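Local structure of iron-binding protein (Staphylococcus epidermidis, 4M7O) at residues K20-R24 with Q128-R132; L28-N32 with L84-Q89; N146-I151 with I264-K269; Q161-V167 with P214-T220; T247-T251 with D273-K277. The protein probably binds iron, perhaps as a chelate, outside the cell and passes it to an ABC-type importer. All blocks are in the same frame, centred on the assembly; numbering follows the deposited sequence.

How the interactions relate
The chain begins at interaction 1, where the tail ahead of the first strand meets the end of helix 116-129 and so closes a loop round the whole N-terminal parallel sheet. Interaction 2 falls within that loop, joining the start of helix 30-38 to the end of strand 82-86, and touches interaction 1 through Leu129 and Leu84. Helix 133-152 then leads away to interaction 3, where it runs beside helix 264-275; the loop so closed contains interaction 4, between two strands of the mixed C-terminal sheet. Interaction 5 crosses interaction 3 along the sequence, tying the end of helix 264-275 to strand 249-251, the neighbour of strand 216-219 from interaction 4.

Interaction 1 of 5, residues K20-R24 with Q128-R132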
# COMPACT_ATOMS: atom_id res chain seq x y z
N LYS A 20 7.10 -9.94 25.14
CA LYS A 20 6.87 -11.07 26.03
C LYS A 20 6.73 -12.41 25.30
O LYS A 20 7.33 -13.40 25.70
CB LYS A 20 5.63 -10.82 26.90
CG LYS A 20 5.69 -9.55 27.72
CD LYS A 20 4.37 -9.30 28.42
N LYS A 21 5.93 -12.46 24.24
CA LYS A 21 5.74 -13.72 23.51
C LYS A 21 6.90 -14.05 22.56
O LYS A 21 7.51 -15.11 22.67
CB LYS A 21 4.41 -13.78 22.76
CG LYS A 21 4.12 -15.18 22.20
CD LYS A 21 2.78 -15.26 21.46
CE LYS A 21 2.52 -16.70 21.00
NZ LYS A 21 1.47 -16.78 19.96
N TYR A 22 7.20 -13.14 21.64
CA TYR A 22 8.39 -13.29 20.79
C TYR A 22 9.41 -12.23 21.18
O TYR A 22 9.04 -11.10 21.49
CB TYR A 22 8.02 -13.17 19.31
CG TYR A 22 7.07 -14.25 18.81
CD1 TYR A 22 7.54 -15.51 18.46
CD2 TYR A 22 5.71 -14.01 18.68
CE1 TYR A 22 6.67 -16.50 18.00
CE2 TYR A 22 4.84 -14.99 18.23
CZ TYR A 22 5.32 -16.23 17.89
OH TYR A 22 4.46 -17.20 17.44
N HIS A 23 10.69 -12.61 21.19
CA HIS A 23 11.74 -11.71 21.70
C HIS A 23 12.69 -11.26 20.61
O HIS A 23 13.39 -10.26 20.77
CB HIS A 23 12.57 -12.39 22.79
CG HIS A 23 11.78 -12.79 23.98
ND1 HIS A 23 11.28 -14.06 24.15
CD2 HIS A 23 11.39 -12.08 25.07
CE1 HIS A 23 10.62 -14.12 25.29
NE2 HIS A 23 10.68 -12.94 25.87
N ARG A 24 12.72 -12.00 19.51
CA ARG A 24 13.66 -11.73 18.43
C ARG A 24 12.95 -11.79 17.08
O ARG A 24 13.03 -12.80 16.36
CB ARG A 24 14.82 -12.73 18.50
CG ARG A 24 15.62 -12.64 19.79
CD ARG A 24 16.88 -13.53 19.73
NE ARG A 24 17.81 -13.05 18.71
CZ ARG A 24 18.72 -12.11 18.93
NH1 ARG A 24 18.82 -11.54 20.13
NH2 ARG A 24 19.54 -11.73 17.95
N GLN A 128 -2.92 -10.69 17.47
CA GLN A 128 -3.21 -11.99 18.08
C GLN A 128 -1.99 -12.89 18.03
O GLN A 128 -1.76 -13.69 18.93
CB GLN A 128 -4.40 -12.66 17.41
CG GLN A 128 -4.75 -14.01 18.01
CD GLN A 128 -6.12 -14.48 17.60
OE1 GLN A 128 -6.73 -13.92 16.69
NE2 GLN A 128 -6.62 -15.52 18.27
N LEU A 129 -1.19 -12.76 16.97
CA LEU A 129 0.01 -13.55 16.79
C LEU A 129 1.03 -13.27 17.90
O LEU A 129 1.63 -14.18 18.45
CB LEU A 129 0.62 -13.28 15.41
CG LEU A 129 2.02 -13.82 15.13
CD1 LEU A 129 2.05 -15.34 15.15
CD2 LEU A 129 2.58 -13.29 13.82
N THR A 130 1.19 -11.99 18.23
CA THR A 130 2.20 -11.53 19.18
C THR A 130 1.66 -11.27 20.57
O THR A 130 2.34 -10.64 21.38
CB THR A 130 2.82 -10.19 18.72
OG1 THR A 130 1.79 -9.20 18.63
CG2 THR A 130 3.48 -10.34 17.37
N ASP A 131 0.45 -11.73 20.84
CA ASP A 131 -0.19 -11.51 22.14
C ASP A 131 -0.19 -10.03 22.51
O ASP A 131 0.15 -9.65 23.62
CB ASP A 131 0.50 -12.35 23.23
CG ASP A 131 -0.35 -12.48 24.49
OD1 ASP A 131 -1.58 -12.28 24.40
OD2 ASP A 131 0.20 -12.79 25.56
N ARG A 132 -0.56 -9.19 21.55
CA ARG A 132 -0.69 -7.76 21.79
C ARG A 132 -2.08 -7.32 21.34
O ARG A 132 -2.22 -6.31 20.66
CB ARG A 132 0.39 -6.99 21.03
CG ARG A 132 1.80 -7.43 21.37
CD ARG A 132 2.17 -7.03 22.78
NE ARG A 132 2.42 -5.59 22.86
CZ ARG A 132 2.63 -4.92 23.99
NH1 ARG A 132 2.63 -5.54 25.16
NH2 ARG A 132 2.84 -3.61 23.95
O HOH W 1 3.47 -10.39 24.02
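Lys21 and Tyr22 both converge on the carbonyl oxygen of Leu129. The ammonium of Lys21 NZ donates a hydrogen bond of 3.0 Å to Leu129 O, approaching 26° from the carbonyl plane. Tyr22 meets the same oxygen with the edge of its ring, CE2 lying 3.3 Å from Leu129 O and near the ring plane, an approach that would present the slightly positive C-H rim to the carbonyl. The other end of that edge belongs to the leucine side chain: Tyr22 OH is 3.8 Å from Leu129 CD1, the two side chains crossing at about a right angle. The Lys21 chain is extended throughout, chi1 (-171°) included, and so runs past the CB of Asp131, which its CD touches at 4.1 Å. One water links the backbones, accepting from Lys21 N and donating to Thr130 O. Farther out, Thr130 OG1 is bonded back to Ile126 O, while Tyr22 and Leu129 both rest on Lys106 of strand 106-110. A lysine of the N-terminal tail thus takes a carbonyl of the last helical residue, tying the tail to the end of helix 116-129 at the surface of the N-terminal alpha/beta domain.

Interaction 2 of 5, residues L28-N32 with L84-Q89; sequences LIPSN and LAHESQ
The carboxamide of Asn32 is laid against the last residues of strand 82-86 so that its ND2 reaches two successive carbonyls, Leu84 O at 2.9 Å in a weak bond and Ala85 O at 3.0 Å. Ala85 O lies in the amide plane of Asn32, yet seen from the carbonyl the donor stands above its plane, 69° out of it. The flank of this amide rests on the leucine side chain, Leu84 CG being 3.5 Å from Asn32 ND2. Leu84 O also accepts from Leu28 N, so one strand carbonyl serves both the backbone and the side chain of the 28-32 segment.

Gln89 reaches across to the 28-32 backbone. Its extended chain brings NE2 to Leu28 O at 2.8 Å, the acceptor in the amide plane but NE2 above the carbonyl plane, while OE1 folds back onto His86 N of its own segment and fixes the amide's rotation. Ile29 packs obliquely against His86, its CD1 3.7 Å from His86 CB, with CG1 swung anti to the backbone N (chi1 -158°). Ser88 OG, bonded to His86 ND1 at 2.8 Å, steadies the imidazole. The contact lies at the C-terminal end of the parallel sheet in a Rossmann-like domain, as in periplasmic binding proteins, where the first and fourth strands (order 3-2-1-4-5) lie side by side and helix 30-38 begins.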
# COMPACT_ATOMS: atom_id res chain seq x y z
N LEU A 28 10.09 -8.17 7.55
CA LEU A 28 10.59 -8.14 6.17
C LEU A 28 9.88 -7.20 5.20
O LEU A 28 10.21 -7.18 4.00
CB LEU A 28 10.63 -9.55 5.58
CG LEU A 28 11.67 -10.46 6.25
CD1 LEU A 28 11.83 -11.79 5.47
CD2 LEU A 28 13.00 -9.74 6.37
N ILE A 29 8.92 -6.42 5.69
CA ILE A 29 8.26 -5.44 4.84
C ILE A 29 7.89 -4.23 5.70
O ILE A 29 7.55 -4.40 6.87
CB ILE A 29 7.04 -6.08 4.09
CG1 ILE A 29 6.68 -5.28 2.81
CG2 ILE A 29 5.83 -6.22 5.02
CD1 ILE A 29 5.96 -6.09 1.74
N PRO A 30 8.01 -3.01 5.15
CA PRO A 30 7.84 -1.86 6.05
C PRO A 30 6.48 -1.80 6.76
O PRO A 30 6.48 -1.45 7.93
CB PRO A 30 8.05 -0.66 5.13
CG PRO A 30 8.97 -1.19 4.04
CD PRO A 30 8.46 -2.59 3.81
N SER A 31 5.37 -2.15 6.11
CA SER A 31 4.08 -2.11 6.81
C SER A 31 4.08 -2.97 8.09
O SER A 31 3.60 -2.54 9.14
CB SER A 31 2.92 -2.50 5.89
OG SER A 31 3.17 -3.72 5.22
N ASN A 32 4.64 -4.18 8.00
CA ASN A 32 4.83 -5.04 9.16
C ASN A 32 5.61 -4.33 10.27
O ASN A 32 5.21 -4.35 11.44
CB ASN A 32 5.56 -6.33 8.77
CG ASN A 32 4.65 -7.34 8.09
OD1 ASN A 32 3.45 -7.09 7.93
ND2 ASN A 32 5.22 -8.48 7.70
N LEU A 84 8.36 -12.10 10.35
CA LEU A 84 7.06 -11.61 9.97
C LEU A 84 7.16 -11.05 8.55
O LEU A 84 7.64 -9.91 8.35
CB LEU A 84 6.60 -10.54 10.97
CG LEU A 84 5.16 -10.08 10.81
CD1 LEU A 84 4.22 -11.25 10.93
CD2 LEU A 84 4.83 -9.00 11.84
N ALA A 85 6.71 -11.84 7.58
CA ALA A 85 6.81 -11.45 6.18
C ALA A 85 5.43 -11.12 5.62
O ALA A 85 4.46 -11.01 6.37
CB ALA A 85 7.47 -12.56 5.35
N HIS A 86 5.35 -10.97 4.30
CA HIS A 86 4.13 -10.51 3.65
C HIS A 86 3.73 -11.49 2.56
O HIS A 86 4.61 -12.09 1.93
CB HIS A 86 4.40 -9.15 3.04
CG HIS A 86 3.17 -8.33 2.79
ND1 HIS A 86 2.68 -8.10 1.53
CD2 HIS A 86 2.35 -7.67 3.64
CE1 HIS A 86 1.61 -7.34 1.61
NE2 HIS A 86 1.39 -7.06 2.88
N GLU A 87 2.43 -11.64 2.32
CA GLU A 87 1.94 -12.52 1.26
C GLU A 87 2.60 -12.19 -0.08
O GLU A 87 2.90 -13.09 -0.86
CB GLU A 87 0.41 -12.45 1.14
CG GLU A 87 -0.19 -13.48 0.19
CD GLU A 87 -1.69 -13.28 -0.03
OE1 GLU A 87 -2.29 -12.40 0.62
OE2 GLU A 87 -2.25 -14.01 -0.88
N SER A 88 2.86 -10.91 -0.34
CA SER A 88 3.45 -10.52 -1.62
C SER A 88 4.86 -11.08 -1.85
O SER A 88 5.38 -11.02 -2.97
CB SER A 88 3.48 -8.99 -1.77
OG SER A 88 4.25 -8.39 -0.73
N GLN A 89 5.45 -11.65 -0.80
CA GLN A 89 6.83 -12.14 -0.82
C GLN A 89 6.95 -13.65 -0.86
O GLN A 89 8.07 -14.17 -0.89
CB GLN A 89 7.59 -11.64 0.43
CG GLN A 89 7.73 -10.12 0.50
CD GLN A 89 8.22 -9.64 1.85
OE1 GLN A 89 7.80 -10.15 2.90
NE2 GLN A 89 9.10 -8.65 1.83

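Interaction 3 of 5, residues N146-I151 with I264-K269; sequences NVDKII and IDEGLK
Helices 146-151 and 264-269 run almost parallel, 12° between their directions, with axes approaching to 8.8 Å and the backbones nearest at Val147 and Asp265. The seam is lined mainly by branched aliphatic groups. Leu268 CD2 sits among three residues of the other helix, 3.9 Å from Val147 CG1 and 4.0 Å from Ile150 CB, and also against CG1 of Ile151. The other methyl of Val147, CG2, turns to the end of Ile264, reaching its CD1 at 4.0 Å. Ile150 has CG1 anti to the carbonyl carbon (chi1 -54°) and turns at chi2 (-51°), which lays its CD1 over the start of the Lys269 chain, 3.9 Å from Lys269 CB, and its CG2 against the backbone there; the two side chains meet at about a right angle.

Toward the start of the seam Asp265 places its carboxylate carbon CG 3.6 Å from Asn146 CB. A water donates to both Asn146 O and Asp265 OD2, each at 2.9 Å, and so carries the polar link. Tyr120 of helix 116-129 touches Val147 and Ile264, and Met185 of helix 181-188 meets Leu268. Apart from that water, the helices are held mainly by apolar contact, so their adhesion probably depends more on the fit of methyl groups than on directional bonds.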
# COMPACT_ATOMS: atom_id res chain seq x y z
N ASN A 146 -8.66 8.44 12.35
CA ASN A 146 -7.96 9.29 11.40
C ASN A 146 -8.52 9.16 10.00
O ASN A 146 -8.62 10.15 9.27
CB ASN A 146 -6.47 8.98 11.41
CG ASN A 146 -5.84 9.25 12.76
OD1 ASN A 146 -6.26 10.16 13.48
ND2 ASN A 146 -4.83 8.47 13.11
N VAL A 147 -8.87 7.94 9.61
CA VAL A 147 -9.45 7.68 8.30
C VAL A 147 -10.81 8.37 8.20
O VAL A 147 -11.07 9.09 7.24
CB VAL A 147 -9.59 6.18 8.02
CG1 VAL A 147 -10.42 5.92 6.78
CG2 VAL A 147 -8.21 5.52 7.88
N ASP A 148 -11.65 8.18 9.21
CA ASP A 148 -12.99 8.78 9.22
C ASP A 148 -12.93 10.30 9.16
O ASP A 148 -13.84 10.94 8.61
CB ASP A 148 -13.77 8.34 10.47
CG ASP A 148 -14.03 6.85 10.50
OD1 ASP A 148 -13.75 6.17 9.48
OD2 ASP A 148 -14.53 6.36 11.53
N LYS A 149 -11.87 10.88 9.71
CA LYS A 149 -11.65 12.31 9.62
C LYS A 149 -11.44 12.75 8.16
O LYS A 149 -12.04 13.73 7.73
CB LYS A 149 -10.46 12.70 10.48
CG LYS A 149 -10.28 14.19 10.69
CD LYS A 149 -9.25 14.45 11.79
N ILE A 150 -10.61 12.03 7.41
CA ILE A 150 -10.41 12.33 5.99
C ILE A 150 -11.69 12.13 5.16
O ILE A 150 -12.06 12.99 4.35
CB ILE A 150 -9.26 11.49 5.36
CG1 ILE A 150 -7.96 11.64 6.16
CG2 ILE A 150 -9.03 11.88 3.90
CD1 ILE A 150 -7.54 13.06 6.44
N ILE A 151 -12.35 10.99 5.36
CA ILE A 151 -13.63 10.71 4.72
C ILE A 151 -14.62 11.83 5.00
O ILE A 151 -15.32 12.29 4.10
CB ILE A 151 -14.22 9.37 5.21
CG1 ILE A 151 -13.34 8.20 4.76
CG2 ILE A 151 -15.65 9.20 4.70
CD1 ILE A 151 -13.82 6.85 5.24
N ILE A 264 -2.24 4.81 6.80
CA ILE A 264 -3.11 4.84 5.62
C ILE A 264 -3.95 6.10 5.49
O ILE A 264 -4.38 6.44 4.39
CB ILE A 264 -4.14 3.69 5.59
CG1 ILE A 264 -4.62 3.36 7.00
CG2 ILE A 264 -3.59 2.48 4.87
CD1 ILE A 264 -5.79 2.42 7.02
N ASP A 265 -4.23 6.77 6.61
CA ASP A 265 -5.03 7.99 6.55
C ASP A 265 -4.28 9.06 5.75
O ASP A 265 -4.89 9.84 5.02
CB ASP A 265 -5.37 8.50 7.95
CG ASP A 265 -4.14 8.99 8.71
OD1 ASP A 265 -3.28 8.15 9.03
OD2 ASP A 265 -4.04 10.21 8.98
N GLU A 266 -2.96 9.07 5.87
CA GLU A 266 -2.16 10.03 5.14
C GLU A 266 -2.24 9.75 3.63
O GLU A 266 -2.41 10.67 2.83
CB GLU A 266 -0.72 10.03 5.67
CG GLU A 266 -0.67 10.32 7.18
CD GLU A 266 0.72 10.13 7.79
OE1 GLU A 266 1.68 9.85 7.03
OE2 GLU A 266 0.84 10.27 9.03
N GLY A 267 -2.16 8.48 3.26
CA GLY A 267 -2.32 8.09 1.87
C GLY A 267 -3.70 8.46 1.34
O GLY A 267 -3.82 9.02 0.25
N LEU A 268 -4.73 8.16 2.12
CA LEU A 268 -6.10 8.52 1.74
C LEU A 268 -6.23 10.03 1.58
O LEU A 268 -6.95 10.50 0.70
CB LEU A 268 -7.10 8.01 2.77
CG LEU A 268 -8.58 8.15 2.39
CD1 LEU A 268 -8.89 7.20 1.25
CD2 LEU A 268 -9.48 7.87 3.57
N LYS A 269 -5.55 10.78 2.44
CA LYS A 269 -5.61 12.24 2.37
C LYS A 269 -4.99 12.78 1.10
O LYS A 269 -5.47 13.76 0.52
CB LYS A 269 -4.90 12.87 3.57
CG LYS A 269 -5.07 14.39 3.65
CD LYS A 269 -4.22 14.97 4.77
CE LYS A 269 -4.41 16.46 4.88
NZ LYS A 269 -3.63 17.00 6.05
O HOH W 2 -6.30 11.95 9.44

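Interaction 4 of 5, residues Q161-V167 with P214-T220; sequences QEVFMEV and PDILIST
With CG anti to its carbonyl carbon (chi1 -54°), Asp215 swings its carboxylate back to the neighbouring strand, where OD2 takes Glu162 N at 2.8 Å in a nearly straight bond, on the anti side of the carboxylate. Met165, a selenomethionine bent at chi2 and chi3 (-71° and -57°), lies alongside Ile218, pointing the same way, and turns its CE onto Thr220 CG2 at 3.5 Å, a tight approach.

Between these ends the backbones pair in parallel. Glu162 O accepts from both Asp215 N and Ile216 N, a forked start to the pairing. Phe164 N then gives to Ile216 O at 2.9 Å, and its carbonyl accepts from Ile218 N; Glu166 continues the alternation with Ile218 O and Thr220 N. On one side of the sheet Val163 CG1 touches Ile218 CD1 at 4.0 Å, and the CD1 of Ile216 lies against the amide of Gln161, whose OE1 is bonded to Arg248. The other side carries Phe164, whose CB packs on Pro214 CB at 3.7 Å and on Leu217 CD2.

At the far end a water donates to Val167 O and is 2.9 Å from Thr220 OG1. Glu166, on the side of Phe164, is held by a salt bridge to Arg235 and a hydrogen bond to Tyr228, and Asp215 OD1 is bonded to Asn242. Helices 181-188 and 225-234 pack on the two sides of the pair. Parallel strands between helices in this way mark the alpha/beta core of the C-terminal lobe of a periplasmic binding protein.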
# COMPACT_ATOMS: atom_id res chain seq x y z
N GLN A 161 -17.56 12.72 -9.52
CA GLN A 161 -16.36 12.71 -10.35
C GLN A 161 -15.80 11.32 -10.64
O GLN A 161 -15.65 10.51 -9.73
CB GLN A 161 -15.27 13.57 -9.71
CG GLN A 161 -15.48 15.06 -9.88
CD GLN A 161 -14.39 15.85 -9.22
OE1 GLN A 161 -13.79 16.74 -9.82
NE2 GLN A 161 -14.12 15.51 -7.96
N GLU A 162 -15.46 11.08 -11.91
CA GLU A 162 -14.92 9.80 -12.35
C GLU A 162 -13.38 9.83 -12.51
O GLU A 162 -12.82 10.65 -13.24
CB GLU A 162 -15.61 9.32 -13.64
CG GLU A 162 -17.14 9.32 -13.55
CD GLU A 162 -17.79 8.18 -14.30
OE1 GLU A 162 -18.99 7.92 -14.08
OE2 GLU A 162 -17.10 7.52 -15.12
N VAL A 163 -12.72 8.90 -11.83
CA VAL A 163 -11.27 8.92 -11.72
C VAL A 163 -10.65 7.72 -12.43
O VAL A 163 -11.09 6.58 -12.22
CB VAL A 163 -10.85 8.89 -10.26
CG1 VAL A 163 -9.33 8.87 -10.14
CG2 VAL A 163 -11.46 10.07 -9.50
N PHE A 164 -9.65 7.97 -13.26
CA PHE A 164 -8.91 6.91 -13.91
C PHE A 164 -7.59 6.73 -13.16
O PHE A 164 -6.82 7.69 -13.02
CB PHE A 164 -8.65 7.25 -15.38
CG PHE A 164 -7.73 6.27 -16.06
CD1 PHE A 164 -8.18 5.01 -16.43
CD2 PHE A 164 -6.43 6.61 -16.35
CE1 PHE A 164 -7.34 4.11 -17.05
CE2 PHE A 164 -5.58 5.69 -16.98
CZ PHE A 164 -6.04 4.45 -17.32
N MSE A 165 -7.35 5.53 -12.65
CA MSE A 165 -6.10 5.23 -11.95
C MSE A 165 -5.18 4.53 -12.93
O MSE A 165 -5.49 3.43 -13.42
CB MSE A 165 -6.36 4.30 -10.76
CG MSE A 165 -7.42 4.78 -9.78
SE MSE A 165 -6.87 6.30 -8.70
CE MSE A 165 -5.28 5.54 -7.89
N GLU A 166 -4.07 5.17 -13.25
CA GLU A 166 -3.12 4.56 -14.16
C GLU A 166 -2.01 3.89 -13.36
O GLU A 166 -1.19 4.58 -12.74
CB GLU A 166 -2.53 5.64 -15.07
CG GLU A 166 -1.58 5.09 -16.11
CD GLU A 166 -1.32 6.09 -17.22
OE1 GLU A 166 -2.16 6.99 -17.43
OE2 GLU A 166 -0.27 5.96 -17.89
N VAL A 167 -1.99 2.56 -13.33
CA VAL A 167 -1.02 1.87 -12.45
C VAL A 167 0.19 1.33 -13.19
O VAL A 167 1.14 0.85 -12.58
CB VAL A 167 -1.65 0.75 -11.61
CG1 VAL A 167 -2.77 1.31 -10.76
CG2 VAL A 167 -2.16 -0.38 -12.50
N PRO A 214 -12.71 10.07 -18.32
CA PRO A 214 -12.56 10.40 -16.89
C PRO A 214 -12.39 11.90 -16.65
O PRO A 214 -11.96 12.63 -17.56
CB PRO A 214 -11.28 9.65 -16.49
CG PRO A 214 -10.55 9.40 -17.78
CD PRO A 214 -11.60 9.24 -18.83
N ASP A 215 -12.76 12.35 -15.46
CA ASP A 215 -12.65 13.75 -15.10
C ASP A 215 -11.28 14.02 -14.48
O ASP A 215 -10.82 15.15 -14.41
CB ASP A 215 -13.75 14.12 -14.12
CG ASP A 215 -15.14 13.76 -14.64
OD1 ASP A 215 -15.51 14.21 -15.75
OD2 ASP A 215 -15.86 13.00 -13.95
N ILE A 216 -10.62 12.96 -14.01
CA ILE A 216 -9.33 13.10 -13.35
C ILE A 216 -8.47 11.90 -13.74
O ILE A 216 -8.96 10.77 -13.76
CB ILE A 216 -9.51 13.08 -11.81
CG1 ILE A 216 -10.58 14.09 -11.37
CG2 ILE A 216 -8.19 13.32 -11.10
CD1 ILE A 216 -10.84 14.12 -9.89
N LEU A 217 -7.20 12.14 -14.07
CA LEU A 217 -6.23 11.05 -14.29
C LEU A 217 -5.24 11.05 -13.13
O LEU A 217 -4.70 12.10 -12.76
CB LEU A 217 -5.46 11.25 -15.60
CG LEU A 217 -6.25 11.64 -16.85
CD1 LEU A 217 -5.33 11.79 -18.07
CD2 LEU A 217 -7.31 10.59 -17.14
N ILE A 218 -5.01 9.89 -12.54
CA ILE A 218 -4.00 9.79 -11.50
C ILE A 218 -3.08 8.63 -11.80
O ILE A 218 -3.52 7.48 -11.82
CB ILE A 218 -4.63 9.56 -10.11
CG1 ILE A 218 -5.65 10.65 -9.80
CG2 ILE A 218 -3.53 9.46 -9.02
CD1 ILE A 218 -6.20 10.60 -8.41
N SER A 219 -1.80 8.93 -12.05
CA SER A 219 -0.80 7.88 -12.21
C SER A 219 -0.22 7.48 -10.86
O SER A 219 0.11 8.34 -10.03
CB SER A 219 0.34 8.36 -13.09
OG SER A 219 1.46 7.52 -12.89
N THR A 220 -0.08 6.18 -10.62
CA THR A 220 0.40 5.73 -9.33
C THR A 220 1.82 5.20 -9.39
O THR A 220 2.24 4.43 -8.53
CB THR A 220 -0.51 4.64 -8.74
OG1 THR A 220 -0.50 3.49 -9.61
CG2 THR A 220 -1.92 5.17 -8.64
O HOH W 3 1.71 1.64 -9.90

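Interaction 5 of 5, residues T247-T251 with D273-K277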
# COMPACT_ATOMS: atom_id res chain seq x y z
N THR A 247 -7.22 20.05 -16.86
CA THR A 247 -5.91 19.94 -16.21
C THR A 247 -6.03 19.27 -14.84
O THR A 247 -5.57 19.79 -13.83
CB THR A 247 -5.23 21.32 -16.07
OG1 THR A 247 -5.44 22.06 -17.27
CG2 THR A 247 -3.73 21.15 -15.86
N ARG A 248 -6.69 18.12 -14.81
CA ARG A 248 -6.78 17.34 -13.59
C ARG A 248 -5.94 16.09 -13.81
O ARG A 248 -6.46 14.98 -13.89
CB ARG A 248 -8.24 16.96 -13.28
CG ARG A 248 -9.21 18.14 -13.22
CD ARG A 248 -8.94 19.07 -12.05
NE ARG A 248 -8.86 18.35 -10.79
CZ ARG A 248 -9.91 17.90 -10.09
NH1 ARG A 248 -9.73 17.25 -8.95
NH2 ARG A 248 -11.14 18.11 -10.54
N ILE A 249 -4.64 16.32 -13.95
CA ILE A 249 -3.65 15.27 -14.19
C ILE A 249 -2.71 15.25 -12.99
O ILE A 249 -1.98 16.22 -12.76
CB ILE A 249 -2.85 15.59 -15.46
CG1 ILE A 249 -3.77 15.66 -16.67
CG2 ILE A 249 -1.76 14.56 -15.71
CD1 ILE A 249 -3.05 16.11 -17.92
N GLU A 250 -2.73 14.17 -12.21
CA GLU A 250 -1.94 14.12 -10.98
C GLU A 250 -1.12 12.84 -10.90
O GLU A 250 -1.39 11.87 -11.61
CB GLU A 250 -2.85 14.21 -9.74
CG GLU A 250 -3.92 15.30 -9.80
CD GLU A 250 -3.37 16.70 -9.55
OE1 GLU A 250 -2.25 16.82 -9.02
OE2 GLU A 250 -4.07 17.68 -9.87
N THR A 251 -0.11 12.84 -10.03
CA THR A 251 0.68 11.64 -9.81
C THR A 251 0.78 11.34 -8.34
O THR A 251 0.78 12.25 -7.51
CB THR A 251 2.10 11.78 -10.32
OG1 THR A 251 2.78 12.78 -9.55
CG2 THR A 251 2.09 12.18 -11.77
N ASP A 273 -6.92 15.10 -1.77
CA ASP A 273 -6.51 16.42 -2.21
C ASP A 273 -6.23 16.47 -3.72
O ASP A 273 -6.08 17.55 -4.28
CB ASP A 273 -5.29 16.92 -1.41
CG ASP A 273 -5.59 17.12 0.09
OD1 ASP A 273 -6.78 17.15 0.48
OD2 ASP A 273 -4.63 17.27 0.87
N ASP A 274 -6.16 15.30 -4.37
CA ASP A 274 -6.03 15.25 -5.84
C ASP A 274 -7.40 15.24 -6.52
O ASP A 274 -7.54 15.64 -7.67
CB ASP A 274 -5.21 14.03 -6.27
CG ASP A 274 -3.72 14.18 -5.99
OD1 ASP A 274 -3.27 15.32 -5.76
OD2 ASP A 274 -3.00 13.16 -6.01
N ILE A 275 -8.40 14.77 -5.78
CA ILE A 275 -9.75 14.64 -6.30
C ILE A 275 -10.55 15.90 -5.99
O ILE A 275 -11.35 16.37 -6.81
CB ILE A 275 -10.43 13.40 -5.68
CG1 ILE A 275 -9.71 12.13 -6.12
CG2 ILE A 275 -11.89 13.33 -6.07
CD1 ILE A 275 -10.16 10.89 -5.39
N TYR A 276 -10.30 16.47 -4.82
CA TYR A 276 -11.01 17.66 -4.38
C TYR A 276 -10.01 18.80 -4.17
O TYR A 276 -9.43 18.93 -3.09
CB TYR A 276 -11.82 17.35 -3.12
CG TYR A 276 -12.76 16.16 -3.29
CD1 TYR A 276 -13.94 16.29 -4.01
CD2 TYR A 276 -12.45 14.91 -2.76
CE1 TYR A 276 -14.79 15.21 -4.19
CE2 TYR A 276 -13.31 13.83 -2.94
CZ TYR A 276 -14.48 13.99 -3.65
OH TYR A 276 -15.34 12.93 -3.84
N LYS A 277 -9.81 19.61 -5.21
CA LYS A 277 -8.90 20.76 -5.15
C LYS A 277 -9.57 21.96 -4.48
O LYS A 277 -10.62 21.82 -3.86
CB LYS A 277 -8.41 21.15 -6.55
CG LYS A 277 -7.46 20.15 -7.22
CD LYS A 277 -6.06 20.20 -6.61
CE LYS A 277 -5.09 19.35 -7.43
NZ LYS A 277 -3.74 19.22 -6.82
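The guanidinium of Arg248 meets helix 264-275 at its edge, where the carbonyls of Asp274 and Ile275 lie near its plane. Both are held by one nitrogen: NH1 donates to Ile275 O at 2.8 Å and to Asp274 O at 3.0 Å. Ile275 O lies 7° from the guanidinium plane, but its own plane is turned so that NH1 stands above it; Asp274 O is met from a less tilted direction. Bends at chi2 and chi3 (-67° and -51°) curl the arginine round to this position. Its NH2 is bonded to Gln161 OE1, and Ile275 O also receives Gln161 NE2, so the two side chains share the task of closing the helix end.

The carboxylates of Glu250 and Asp274 lie close by, nearly parallel in plane, with Glu250 OE1 and Asp274 OD1 3.7 Å apart, while Glu250 CB packs 3.8 Å from Asp274 CG. Lys277 comes from the opposite direction to Glu250 and forms a rather long salt bridge, NZ 3.4 Å from Glu250 OE2, with its CE nearer that oxygen at 3.1 Å.

Two acids this close would tend to repel, and the lysine probably offsets part of that cost. Arg248 NE, buried here without a partner, is a likely cost set against the two NH1 bonds. The helix dipole would favour the cationic arginine at this C-terminal end, so strand 249-251 and the last helix are joined probably in good part through charge and hydrogen bonding.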